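Local coordinates for fructuronate-tagaturonate epimerase UxaE from Cohnella laeviribosi in complex with 1 glycerol (Cohnella laeviribosi, PDB 6IL9), which probably interconverts fructuronate and tagaturonate by epimerisation, as a zinc-binding TIM-barrel enzyme, at residues E204-S209 with R239-Y244; A216-K221 with S283-A288; K221-G226 with I230-A235; S289-I292 with D297-S300. One frame throughout, in Å; residues are numbered along the deposited sequence.

Interaction 1 of 4, residues E204-S209 with R239-Y244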
loop_
_atom_site.group_PDB
_atom_site.type_symbol
_atom_site.label_atom_id
_atom_site.label_comp_id
_atom_site.label_asym_id
_atom_site.label_seq_id
_atom_site.Cartn_x
_atom_site.Cartn_y
_atom_site.Cartn_z
ATOM N N GLU A 204 -32.299 -21.756 -2.409
ATOM C CA GLU A 204 -33.065 -22.813 -1.757
ATOM C C GLU A 204 -32.246 -24.078 -1.527
ATOM O O GLU A 204 -32.668 -24.936 -0.744
ATOM C CB GLU A 204 -34.319 -23.138 -2.571
ATOM C CG GLU A 204 -35.389 -22.049 -2.530
ATOM C CD GLU A 204 -36.217 -22.056 -1.257
ATOM O OE1 GLU A 204 -37.301 -21.427 -1.258
ATOM O OE2 GLU A 204 -35.791 -22.687 -0.262
ATOM N N GLU A 205 -31.094 -24.218 -2.183
ATOM C CA GLU A 205 -30.193 -25.330 -1.900
ATOM C C GLU A 205 -29.402 -25.142 -0.605
ATOM O O GLU A 205 -28.732 -26.084 -0.162
ATOM C CB GLU A 205 -29.228 -25.537 -3.071
ATOM C CG GLU A 205 -29.929 -25.709 -4.404
ATOM C CD GLU A 205 -28.990 -26.105 -5.520
ATOM O OE1 GLU A 205 -29.479 -26.641 -6.537
ATOM O OE2 GLU A 205 -27.766 -25.888 -5.385
ATOM N N LEU A 206 -29.465 -23.963 0.014
ATOM C CA LEU A 206 -28.779 -23.740 1.278
ATOM C C LEU A 206 -29.488 -24.480 2.415
ATOM O O LEU A 206 -30.686 -24.757 2.335
ATOM C CB LEU A 206 -28.727 -22.244 1.592
ATOM C CG LEU A 206 -27.816 -21.425 0.683
ATOM C CD1 LEU A 206 -27.989 -19.934 0.944
ATOM C CD2 LEU A 206 -26.374 -21.850 0.861
ATOM N N PRO A 207 -28.769 -24.815 3.493
ATOM C CA PRO A 207 -29.425 -25.453 4.641
ATOM C C PRO A 207 -30.486 -24.550 5.252
ATOM O O PRO A 207 -30.365 -23.324 5.246
ATOM C CB PRO A 207 -28.272 -25.695 5.624
ATOM C CG PRO A 207 -27.032 -25.652 4.793
ATOM C CD PRO A 207 -27.310 -24.715 3.662
ATOM N N GLU A 208 -31.536 -25.169 5.805
ATOM C CA GLU A 208 -32.613 -24.373 6.381
ATOM C C GLU A 208 -32.124 -23.529 7.555
ATOM O O GLU A 208 -32.603 -22.407 7.757
ATOM C CB GLU A 208 -33.769 -25.267 6.828
ATOM C CG GLU A 208 -34.737 -24.579 7.797
ATOM C CD GLU A 208 -36.082 -25.273 7.890
ATOM O OE1 GLU A 208 -36.263 -26.295 7.190
ATOM O OE2 GLU A 208 -36.953 -24.796 8.658
ATOM N N SER A 209 -31.181 -24.051 8.346
ATOM C CA SER A 209 -30.645 -23.277 9.464
ATOM C C SER A 209 -30.023 -21.970 8.985
ATOM O O SER A 209 -30.102 -20.947 9.677
ATOM C CB SER A 209 -29.609 -24.109 10.219
ATOM O OG SER A 209 -28.459 -24.294 9.413
ATOM N N ARG A 239 -29.967 -12.759 -2.974
ATOM C CA ARG A 239 -28.780 -12.507 -3.770
ATOM C C ARG A 239 -27.589 -12.190 -2.871
ATOM O O ARG A 239 -26.494 -12.722 -3.075
ATOM C CB ARG A 239 -29.042 -11.380 -4.765
ATOM C CG ARG A 239 -27.996 -11.293 -5.845
ATOM C CD ARG A 239 -28.247 -10.105 -6.765
ATOM N NE ARG A 239 -29.476 -10.253 -7.545
ATOM C CZ ARG A 239 -29.563 -10.932 -8.684
ATOM N NH1 ARG A 239 -28.497 -11.545 -9.180
ATOM N NH2 ARG A 239 -30.723 -10.999 -9.327
ATOM N N ASP A 240 -27.791 -11.340 -1.859
ATOM C CA ASP A 240 -26.700 -10.985 -0.950
ATOM C C ASP A 240 -26.108 -12.218 -0.271
ATOM O O ASP A 240 -24.884 -12.345 -0.162
ATOM C CB ASP A 240 -27.186 -9.999 0.109
ATOM C CG ASP A 240 -27.212 -8.566 -0.387
ATOM O OD1 ASP A 240 -26.581 -8.279 -1.426
ATOM O OD2 ASP A 240 -27.861 -7.735 0.280
ATOM N N VAL A 241 -26.963 -13.123 0.209
ATOM C CA VAL A 241 -26.466 -14.340 0.850
ATOM C C VAL A 241 -25.639 -15.162 -0.135
ATOM O O VAL A 241 -24.540 -15.633 0.184
ATOM C CB VAL A 241 -27.636 -15.151 1.441
ATOM C CG1 VAL A 241 -27.149 -16.507 1.986
ATOM C CG2 VAL A 241 -28.334 -14.361 2.537
ATOM N N LEU A 242 -26.139 -15.331 -1.365
ATOM C CA LEU A 242 -25.413 -16.140 -2.340
ATOM C C LEU A 242 -24.072 -15.517 -2.711
ATOM O O LEU A 242 -23.078 -16.231 -2.889
ATOM C CB LEU A 242 -26.263 -16.334 -3.593
ATOM C CG LEU A 242 -27.512 -17.183 -3.395
ATOM C CD1 LEU A 242 -28.296 -17.272 -4.701
ATOM C CD2 LEU A 242 -27.130 -18.573 -2.911
ATOM N N VAL A 243 -24.024 -14.189 -2.845
ATOM C CA VAL A 243 -22.801 -13.540 -3.302
ATOM C C VAL A 243 -21.735 -13.563 -2.210
ATOM O O VAL A 243 -20.547 -13.760 -2.493
ATOM C CB VAL A 243 -23.100 -12.101 -3.771
ATOM C CG1 VAL A 243 -21.804 -11.376 -4.113
ATOM C CG2 VAL A 243 -24.033 -12.119 -4.983
ATOM N N TYR A 244 -22.137 -13.363 -0.952
ATOM C CA TYR A 244 -21.201 -13.011 0.104
ATOM C C TYR A 244 -21.033 -14.044 1.214
ATOM O O TYR A 244 -20.062 -13.932 1.969
ATOM C CB TYR A 244 -21.610 -11.669 0.745
ATOM C CG TYR A 244 -21.479 -10.499 -0.206
ATOM C CD1 TYR A 244 -20.233 -9.956 -0.502
ATOM C CD2 TYR A 244 -22.595 -9.962 -0.833
ATOM C CE1 TYR A 244 -20.104 -8.903 -1.389
ATOM C CE2 TYR A 244 -22.474 -8.903 -1.725
ATOM C CZ TYR A 244 -21.226 -8.380 -1.993
ATOM O OH TYR A 244 -21.093 -7.335 -2.876
#
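L206 reaches the flank of helix 234-259 with a single methyl group, CD1, which meets two consecutive residues of the helix, V241 and L242. CD1 lies 3.7 Å from V241 CG1, the tighter of the two approaches, and 4.2 Å from L242 CD2. At L206 CD1 the directions to the two methyls open by about 85°, and the leucine end fits between V241 CG1 and L242 CD2, which are themselves 5.3 Å apart. Neither side chain of the helix runs alongside L206; both slant across it, and the touching is between branch ends. The L206 arm is extended, with CD1 anti to CA (chi2 172°), which carries this methyl forward to the helix. The CB of V241 is directed at the loop, and its CG1 branch, anti to the backbone N (chi1 174°), makes the touch. L242 leaves the helix to one side and only its CD2 branch comes back toward L206. The contact is small and wholly apolar, joining a loop to a helix. P207, directly after the leucine, is the N-cap of helix 208-218, and L206 O accepts a hydrogen bond from R211 NE of that helix. L242 also packs on V199 and K202 of helix 196-204 and on A191 of helix 189-193, while D240 is hydrogen-bonded to S283 of helix 281-293.

Interaction 2 of 4, residues A216-K221 with S283-A288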
loop_
_atom_site.group_PDB
_atom_site.type_symbol
_atom_site.label_atom_id
_atom_site.label_comp_id
_atom_site.label_asym_id
_atom_site.label_seq_id
_atom_site.Cartn_x
_atom_site.Cartn_y
_atom_site.Cartn_z
ATOM N N ALA A 216 -34.657 -14.446 9.546
ATOM C CA ALA A 216 -35.089 -13.918 10.838
ATOM C C ALA A 216 -34.412 -12.593 11.171
ATOM O O ALA A 216 -34.960 -11.788 11.934
ATOM C CB ALA A 216 -34.811 -14.932 11.945
ATOM N N LYS A 217 -33.231 -12.350 10.616
ATOM C CA LYS A 217 -32.480 -11.145 10.937
ATOM C C LYS A 217 -32.728 -9.999 9.958
ATOM O O LYS A 217 -32.703 -8.835 10.374
ATOM C CB LYS A 217 -30.981 -11.473 10.990
ATOM C CG LYS A 217 -30.083 -10.311 11.354
ATOM C CD LYS A 217 -28.639 -10.760 11.498
ATOM C CE LYS A 217 -27.728 -9.617 11.927
ATOM N NZ LYS A 217 -26.323 -10.097 12.096
ATOM N N TYR A 218 -32.974 -10.287 8.677
ATOM C CA TYR A 218 -33.023 -9.258 7.638
ATOM C C TYR A 218 -34.331 -9.175 6.865
ATOM O O TYR A 218 -34.658 -8.093 6.377
ATOM C CB TYR A 218 -31.913 -9.468 6.594
ATOM C CG TYR A 218 -30.509 -9.415 7.142
ATOM C CD1 TYR A 218 -29.845 -8.199 7.303
ATOM C CD2 TYR A 218 -29.841 -10.584 7.495
ATOM C CE1 TYR A 218 -28.555 -8.153 7.799
ATOM C CE2 TYR A 218 -28.553 -10.547 7.991
ATOM C CZ TYR A 218 -27.914 -9.330 8.141
ATOM O OH TYR A 218 -26.629 -9.296 8.643
ATOM N N LEU A 219 -35.061 -10.276 6.696
ATOM C CA LEU A 219 -36.144 -10.301 5.719
ATOM C C LEU A 219 -37.224 -9.274 6.055
ATOM O O LEU A 219 -37.745 -9.240 7.174
ATOM C CB LEU A 219 -36.752 -11.703 5.637
ATOM C CG LEU A 219 -37.818 -11.846 4.553
ATOM C CD1 LEU A 219 -37.214 -11.564 3.209
ATOM C CD2 LEU A 219 -38.412 -13.250 4.588
ATOM N N ASP A 220 -37.540 -8.426 5.075
ATOM C CA ASP A 220 -38.589 -7.408 5.202
ATOM C C ASP A 220 -38.327 -6.459 6.369
ATOM O O ASP A 220 -39.254 -5.858 6.916
ATOM C CB ASP A 220 -39.971 -8.056 5.333
ATOM C CG ASP A 220 -40.340 -8.866 4.111
ATOM O OD1 ASP A 220 -39.930 -8.474 2.995
ATOM O OD2 ASP A 220 -41.033 -9.899 4.254
ATOM N N LYS A 221 -37.064 -6.308 6.754
ATOM C CA LYS A 221 -36.685 -5.430 7.849
ATOM C C LYS A 221 -36.026 -4.175 7.294
ATOM O O LYS A 221 -35.452 -4.187 6.200
ATOM C CB LYS A 221 -35.744 -6.142 8.830
ATOM C CG LYS A 221 -36.460 -7.091 9.794
ATOM C CD LYS A 221 -35.537 -7.532 10.925
ATOM C CE LYS A 221 -36.288 -7.721 12.234
ATOM N NZ LYS A 221 -37.471 -8.610 12.066
ATOM N N SER A 283 -25.485 -4.554 0.614
ATOM C CA SER A 283 -24.678 -5.758 0.798
ATOM C C SER A 283 -23.581 -5.516 1.822
ATOM O O SER A 283 -23.292 -6.380 2.659
ATOM C CB SER A 283 -24.074 -6.190 -0.534
ATOM O OG SER A 283 -25.067 -6.258 -1.537
ATOM N N HIS A 284 -22.961 -4.338 1.757
ATOM C CA HIS A 284 -21.963 -3.933 2.746
ATOM C C HIS A 284 -22.530 -4.018 4.160
ATOM O O HIS A 284 -21.893 -4.569 5.070
ATOM C CB HIS A 284 -21.508 -2.513 2.384
ATOM C CG HIS A 284 -20.575 -1.874 3.368
ATOM N ND1 HIS A 284 -20.244 -0.538 3.288
ATOM C CD2 HIS A 284 -19.896 -2.367 4.430
ATOM C CE1 HIS A 284 -19.400 -0.236 4.259
ATOM N NE2 HIS A 284 -19.178 -1.325 4.971
ATOM N N PHE A 285 -23.741 -3.493 4.362
ATOM C CA PHE A 285 -24.384 -3.587 5.669
ATOM C C PHE A 285 -24.503 -5.037 6.127
ATOM O O PHE A 285 -24.221 -5.359 7.286
ATOM C CB PHE A 285 -25.768 -2.935 5.630
ATOM C CG PHE A 285 -26.483 -2.978 6.950
ATOM C CD1 PHE A 285 -26.235 -2.014 7.924
ATOM C CD2 PHE A 285 -27.391 -3.989 7.237
ATOM C CE1 PHE A 285 -26.884 -2.054 9.143
ATOM C CE2 PHE A 285 -28.031 -4.037 8.450
ATOM C CZ PHE A 285 -27.779 -3.065 9.416
ATOM N N LEU A 286 -24.960 -5.923 5.240
ATOM C CA LEU A 286 -25.150 -7.316 5.641
ATOM C C LEU A 286 -23.823 -7.969 6.022
ATOM O O LEU A 286 -23.734 -8.661 7.045
ATOM C CB LEU A 286 -25.829 -8.096 4.514
ATOM C CG LEU A 286 -26.087 -9.584 4.787
ATOM C CD1 LEU A 286 -27.477 -9.970 4.281
ATOM C CD2 LEU A 286 -25.040 -10.434 4.103
ATOM N N VAL A 287 -22.783 -7.753 5.216
ATOM C CA VAL A 287 -21.475 -8.331 5.515
ATOM C C VAL A 287 -20.993 -7.849 6.876
ATOM O O VAL A 287 -20.612 -8.649 7.738
ATOM C CB VAL A 287 -20.470 -7.984 4.402
ATOM C CG1 VAL A 287 -19.037 -8.369 4.827
ATOM C CG2 VAL A 287 -20.864 -8.663 3.089
ATOM N N ALA A 288 -21.042 -6.532 7.099
ATOM C CA ALA A 288 -20.556 -5.976 8.360
ATOM C C ALA A 288 -21.381 -6.477 9.534
ATOM O O ALA A 288 -20.833 -6.870 10.568
ATOM C CB ALA A 288 -20.584 -4.443 8.306
#
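The C-terminal end of helix 208-218 packs against helix 281-293 through the ring of Y218, which lies over L286 and touches F285 at its rim. L286 CD1 stands 3.8 Å from the centroid of the Y218 ring and only 8° off the ring normal, a well-centred CH-pi contact. L286 CG follows at the phenol end, 3.8 Å from Y218 CZ, so the leucine branch spreads from the ring centre toward the hydroxyl. The opposite face of the ring is covered by the tyrosine's own neighbour: K217 CG sits 3.7 Å above the plane, offset toward the rim. F285 comes in near the plane of the tyrosine, with its CE2 at 4.2 Å from Y218 CE1. F285 CG is anti to the backbone N (chi1 -179°), and although its CB leaves the helix to one side, the ring end swings nearer to Y218. Helix 281-293 connects, along the chain, strand 267-271 of the TIM barrel to strand 300-302, whereas helix 208-218 belongs to the long excursion between strands 178-182 and 267-271, and Y218 joins the two. Its polar end is held one helical turn further on: Y218 OH is hydrogen-bonded to E290 OE2, which also takes a salt bridge from K217 NZ. Past the tyrosine the chain reverses in a type II turn from Y218 to K221, closed by K221 N on Y218 O at 3.0 Å. F232 meets the Y218 ring edge-to-face, and L237 packs on both Y218 and L286.

Interaction 3 of 4, residues K221-G226 with I230-A235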
loop_
_atom_site.group_PDB
_atom_site.type_symbol
_atom_site.label_atom_id
_atom_site.label_comp_id
_atom_site.label_asym_id
_atom_site.label_seq_id
_atom_site.Cartn_x
_atom_site.Cartn_y
_atom_site.Cartn_z
ATOM N N LYS A 221 -37.064 -6.308 6.754
ATOM C CA LYS A 221 -36.685 -5.430 7.849
ATOM C C LYS A 221 -36.026 -4.175 7.294
ATOM O O LYS A 221 -35.452 -4.187 6.200
ATOM C CB LYS A 221 -35.744 -6.142 8.830
ATOM C CG LYS A 221 -36.460 -7.091 9.794
ATOM C CD LYS A 221 -35.537 -7.532 10.925
ATOM C CE LYS A 221 -36.288 -7.721 12.234
ATOM N NZ LYS A 221 -37.471 -8.610 12.066
ATOM N N THR A 222 -36.156 -3.079 8.040
ATOM C CA THR A 222 -35.550 -1.799 7.693
ATOM C C THR A 222 -34.617 -1.388 8.816
ATOM O O THR A 222 -35.013 -1.374 9.986
ATOM C CB THR A 222 -36.603 -0.706 7.476
ATOM O OG1 THR A 222 -37.544 -1.137 6.488
ATOM C CG2 THR A 222 -35.935 0.579 7.000
ATOM N N PHE A 223 -33.375 -1.066 8.463
ATOM C CA PHE A 223 -32.376 -0.634 9.426
ATOM C C PHE A 223 -32.081 0.842 9.213
ATOM O O PHE A 223 -31.909 1.285 8.076
ATOM C CB PHE A 223 -31.101 -1.465 9.292
ATOM C CG PHE A 223 -31.323 -2.927 9.517
ATOM C CD1 PHE A 223 -31.748 -3.739 8.480
ATOM C CD2 PHE A 223 -31.132 -3.480 10.773
ATOM C CE1 PHE A 223 -31.972 -5.092 8.687
ATOM C CE2 PHE A 223 -31.352 -4.838 10.989
ATOM C CZ PHE A 223 -31.772 -5.638 9.942
ATOM N N GLN A 224 -32.039 1.593 10.306
ATOM C CA GLN A 224 -31.787 3.029 10.257
ATOM C C GLN A 224 -30.296 3.216 10.494
ATOM O O GLN A 224 -29.801 3.016 11.607
ATOM C CB GLN A 224 -32.635 3.772 11.285
ATOM C CG GLN A 224 -34.120 3.420 11.247
ATOM C CD GLN A 224 -34.831 3.942 10.005
ATOM O OE1 GLN A 224 -34.377 4.890 9.359
ATOM N NE2 GLN A 224 -35.949 3.311 9.660
ATOM N N VAL A 225 -29.577 3.572 9.433
ATOM C CA VAL A 225 -28.145 3.833 9.520
ATOM C C VAL A 225 -27.956 5.334 9.360
ATOM O O VAL A 225 -27.753 5.835 8.249
ATOM C CB VAL A 225 -27.372 3.030 8.459
ATOM C CG1 VAL A 225 -25.879 3.116 8.694
ATOM C CG2 VAL A 225 -27.828 1.574 8.481
ATOM N N GLY A 226 -28.057 6.065 10.467
ATOM C CA GLY A 226 -28.177 7.501 10.396
ATOM C C GLY A 226 -29.387 7.882 9.569
ATOM O O GLY A 226 -30.479 7.319 9.728
ATOM N N ILE A 230 -32.044 1.217 5.181
ATOM C CA ILE A 230 -31.599 0.060 4.410
ATOM C C ILE A 230 -32.626 -1.042 4.619
ATOM O O ILE A 230 -32.830 -1.500 5.750
ATOM C CB ILE A 230 -30.194 -0.405 4.828
ATOM C CG1 ILE A 230 -29.174 0.718 4.603
ATOM C CG2 ILE A 230 -29.798 -1.656 4.058
ATOM C CD1 ILE A 230 -27.741 0.318 4.939
ATOM N N HIS A 231 -33.281 -1.449 3.541
ATOM C CA HIS A 231 -34.367 -2.414 3.602
ATOM C C HIS A 231 -33.985 -3.653 2.808
ATOM O O HIS A 231 -33.380 -3.553 1.737
ATOM C CB HIS A 231 -35.667 -1.809 3.053
ATOM C CG HIS A 231 -36.863 -2.692 3.216
ATOM N ND1 HIS A 231 -37.489 -2.881 4.430
ATOM C CD2 HIS A 231 -37.553 -3.435 2.317
ATOM C CE1 HIS A 231 -38.510 -3.704 4.273
ATOM N NE2 HIS A 231 -38.570 -4.056 3.001
ATOM N N PHE A 232 -34.327 -4.822 3.343
ATOM C CA PHE A 232 -34.081 -6.097 2.675
ATOM C C PHE A 232 -35.418 -6.751 2.364
ATOM O O PHE A 232 -36.174 -7.085 3.280
ATOM C CB PHE A 232 -33.226 -7.022 3.537
ATOM C CG PHE A 232 -31.848 -6.499 3.789
ATOM C CD1 PHE A 232 -31.604 -5.662 4.864
ATOM C CD2 PHE A 232 -30.799 -6.840 2.948
ATOM C CE1 PHE A 232 -30.339 -5.174 5.099
ATOM C CE2 PHE A 232 -29.517 -6.353 3.177
ATOM C CZ PHE A 232 -29.293 -5.522 4.258
ATOM N N ASP A 233 -35.709 -6.916 1.080
ATOM C CA ASP A 233 -36.771 -7.816 0.670
ATOM C C ASP A 233 -36.147 -9.167 0.323
ATOM O O ASP A 233 -34.926 -9.335 0.353
ATOM C CB ASP A 233 -37.574 -7.221 -0.487
ATOM C CG ASP A 233 -36.747 -7.007 -1.730
ATOM O OD1 ASP A 233 -35.532 -7.280 -1.709
ATOM O OD2 ASP A 233 -37.313 -6.554 -2.746
ATOM N N ALA A 234 -36.988 -10.147 -0.017
ATOM C CA ALA A 234 -36.476 -11.494 -0.243
ATOM C C ALA A 234 -35.471 -11.526 -1.385
ATOM O O ALA A 234 -34.414 -12.158 -1.270
ATOM C CB ALA A 234 -37.633 -12.457 -0.510
ATOM N N ALA A 235 -35.773 -10.836 -2.488
ATOM C CA ALA A 235 -34.908 -10.903 -3.661
ATOM C C ALA A 235 -33.519 -10.340 -3.373
ATOM O O ALA A 235 -32.511 -10.924 -3.788
ATOM C CB ALA A 235 -35.553 -10.164 -4.832
#
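T222 OG1 and H231 ND1 lie 2.7 Å apart in the shortest polar bond of this strand pair, and either could supply the proton. The hydroxyl approaches the imidazole at its edge, near the ring plane. T222 OG1 is beside the backbone N (chi1 -55°) and H231 CG anti to its own (chi1 -174°), which turns the two groups toward each other over a non-hydrogen-bonded pair of an antiparallel sheet. The next pair, F223 with I230, is hydrogen-bonded in both directions: F223 N gives to I230 O at 2.8 Å, tilted 23° from the carbonyl plane, and I230 N gives to F223 O at 2.9 Å, in the carbonyl plane. I230 O also receives a CA-H...O contact from T222 CA at 3.4 Å, so its carbonyl is shared by two neighbours on the facing strand. The face away from T222 and H231 carries F223, I230 and F232, with K221 at its exposed end. F223 and F232 cross at about a right angle, CE1 of F223 lying 3.9 Å from CD1 of F232. Further toward the turn V225 CG2 rests 3.8 Å from I230 CD1. F285 of helix 281-293 packs against this face, and I332 of helix 319-336 meets both V225 and I230. D233, the N-cap residue that follows, is hydrogen-bonded to T236 OG1 at the start of helix 234-259. The whole is a two-stranded antiparallel beta hairpin, 221-225 with 228-232, with T222 and H231 on one face and a mainly apolar face packed on helices 281-293 and 319-336.

Interaction 4 of 4, residues S289-I292 with D297-S300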
loop_
_atom_site.group_PDB
_atom_site.type_symbol
_atom_site.label_atom_id
_atom_site.label_comp_id
_atom_site.label_asym_id
_atom_site.label_seq_id
_atom_site.Cartn_x
_atom_site.Cartn_y
_atom_site.Cartn_z
ATOM N N SER A 289 -22.706 -6.506 9.376
ATOM C CA SER A 289 -23.567 -6.947 10.462
ATOM C C SER A 289 -23.254 -8.382 10.857
ATOM O O SER A 289 -23.244 -8.721 12.045
ATOM C CB SER A 289 -25.032 -6.815 10.046
ATOM O OG SER A 289 -25.884 -7.080 11.135
ATOM N N GLU A 290 -22.997 -9.242 9.873
ATOM C CA GLU A 290 -22.685 -10.631 10.181
ATOM C C GLU A 290 -21.352 -10.752 10.897
ATOM O O GLU A 290 -21.214 -11.547 11.830
ATOM C CB GLU A 290 -22.661 -11.467 8.905
ATOM C CG GLU A 290 -24.029 -11.658 8.294
ATOM C CD GLU A 290 -25.017 -12.240 9.279
ATOM O OE1 GLU A 290 -24.861 -13.423 9.673
ATOM O OE2 GLU A 290 -25.946 -11.509 9.665
ATOM N N LEU A 291 -20.348 -10.006 10.440
ATOM C CA LEU A 291 -19.036 -10.076 11.071
ATOM C C LEU A 291 -19.082 -9.523 12.483
ATOM O O LEU A 291 -18.546 -10.125 13.419
ATOM C CB LEU A 291 -18.023 -9.298 10.239
ATOM C CG LEU A 291 -17.791 -9.856 8.845
ATOM C CD1 LEU A 291 -16.929 -8.892 8.079
ATOM C CD2 LEU A 291 -17.125 -11.216 8.947
ATOM N N ILE A 292 -19.695 -8.353 12.650
ATOM C CA ILE A 292 -19.744 -7.744 13.973
ATOM C C ILE A 292 -20.545 -8.627 14.925
ATOM O O ILE A 292 -20.194 -8.784 16.105
ATOM C CB ILE A 292 -20.306 -6.312 13.864
ATOM C CG1 ILE A 292 -19.431 -5.473 12.926
ATOM C CG2 ILE A 292 -20.329 -5.660 15.197
ATOM C CD1 ILE A 292 -18.023 -5.252 13.412
ATOM N N ASP A 297 -13.155 -8.209 14.918
ATOM C CA ASP A 297 -12.615 -6.872 15.172
ATOM C C ASP A 297 -12.055 -6.333 13.860
ATOM O O ASP A 297 -11.002 -6.775 13.403
ATOM C CB ASP A 297 -11.531 -6.932 16.249
ATOM C CG ASP A 297 -10.977 -5.567 16.620
ATOM O OD1 ASP A 297 -11.588 -4.536 16.273
ATOM O OD2 ASP A 297 -9.916 -5.531 17.285
ATOM N N ILE A 298 -12.768 -5.393 13.253
ATOM C CA ILE A 298 -12.448 -4.904 11.912
ATOM C C ILE A 298 -11.780 -3.541 12.029
ATOM O O ILE A 298 -12.311 -2.645 12.691
ATOM C CB ILE A 298 -13.722 -4.811 11.055
ATOM C CG1 ILE A 298 -14.468 -6.157 11.074
ATOM C CG2 ILE A 298 -13.392 -4.342 9.645
ATOM C CD1 ILE A 298 -15.847 -6.110 10.414
ATOM N N PHE A 299 -10.629 -3.371 11.359
ATOM C CA PHE A 299 -10.000 -2.058 11.231
ATOM C C PHE A 299 -10.627 -1.284 10.083
ATOM O O PHE A 299 -11.006 -0.114 10.237
ATOM C CB PHE A 299 -8.483 -2.237 11.028
ATOM C CG PHE A 299 -7.745 -1.010 10.524
ATOM C CD1 PHE A 299 -7.266 -0.050 11.409
ATOM C CD2 PHE A 299 -7.456 -0.870 9.167
ATOM C CE1 PHE A 299 -6.538 1.053 10.938
ATOM C CE2 PHE A 299 -6.756 0.228 8.695
ATOM C CZ PHE A 299 -6.292 1.188 9.579
ATOM N N SER A 300 -10.796 -1.942 8.936
ATOM C CA SER A 300 -11.310 -1.256 7.761
ATOM C C SER A 300 -11.967 -2.256 6.826
ATOM O O SER A 300 -11.720 -3.465 6.895
ATOM C CB SER A 300 -10.190 -0.493 7.038
ATOM O OG SER A 300 -9.242 -1.415 6.537
#
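L291, I292 and I298 meet through aliphatic branches alone, with no flat group on either side. The centre of the contact is I298 CD1, which reaches both partners at the same distance: 3.8 Å to L291 CD1 and 3.8 Å to I292 CD1. The two directions open by about 119° at I298 CD1, so this methyl is lodged between the leucine and the isoleucine. It also lies 3.9 Å from L291 CB, close in against the root of the leucine. I298 can reach so far because its chain is extended, CD1 anti to CA (chi2 172°), and its CB already points at the helix. L291 likewise points at I298, and the two chains cross at about a right angle. I292 leaves the helix to one side, yet its folded CG1-CD1 arm brings the terminal methyl back to I298 at a slant. In the TIM barrel these residues form part of the return from helix 281-293 to the next barrel strand, 300-302, and I298 lies on the loop that makes this turn. I270 of the adjoining strand 267-271 touches both L291 and I298, so the side chains pack between helix and barrel. L291 also meets M251 and I252 of helix 234-259. K89 NZ holds the loop through a salt bridge with D297 OD1 and a hydrogen bond with I298 O; at the start of the strand, S300 OG is hydrogen-bonded to E269 OE2 of strand 267-271.

Following the chain, interaction 1 opens at 204-209, at the start of helix 208-218, and interaction 2 at that helix's end, 216-221. Interaction 3 is the short hairpin closure of 221-226 by 230-235, sharing K221 with interaction 2. It nests inside both longer loops. Interaction 1 then closes on helix 234-259, after which interaction 2 closes on helix 281-293; their segments alternate, so these two loops cross. Interaction 4 follows in series, returning from the same helix to the loop before barrel strand 300-302. Interactions 1 and 3 work within the excursion between strands 178-182 and 267-271, interaction 2 joins it to helix 281-293, and interaction 4 fastens that helix to the barrel.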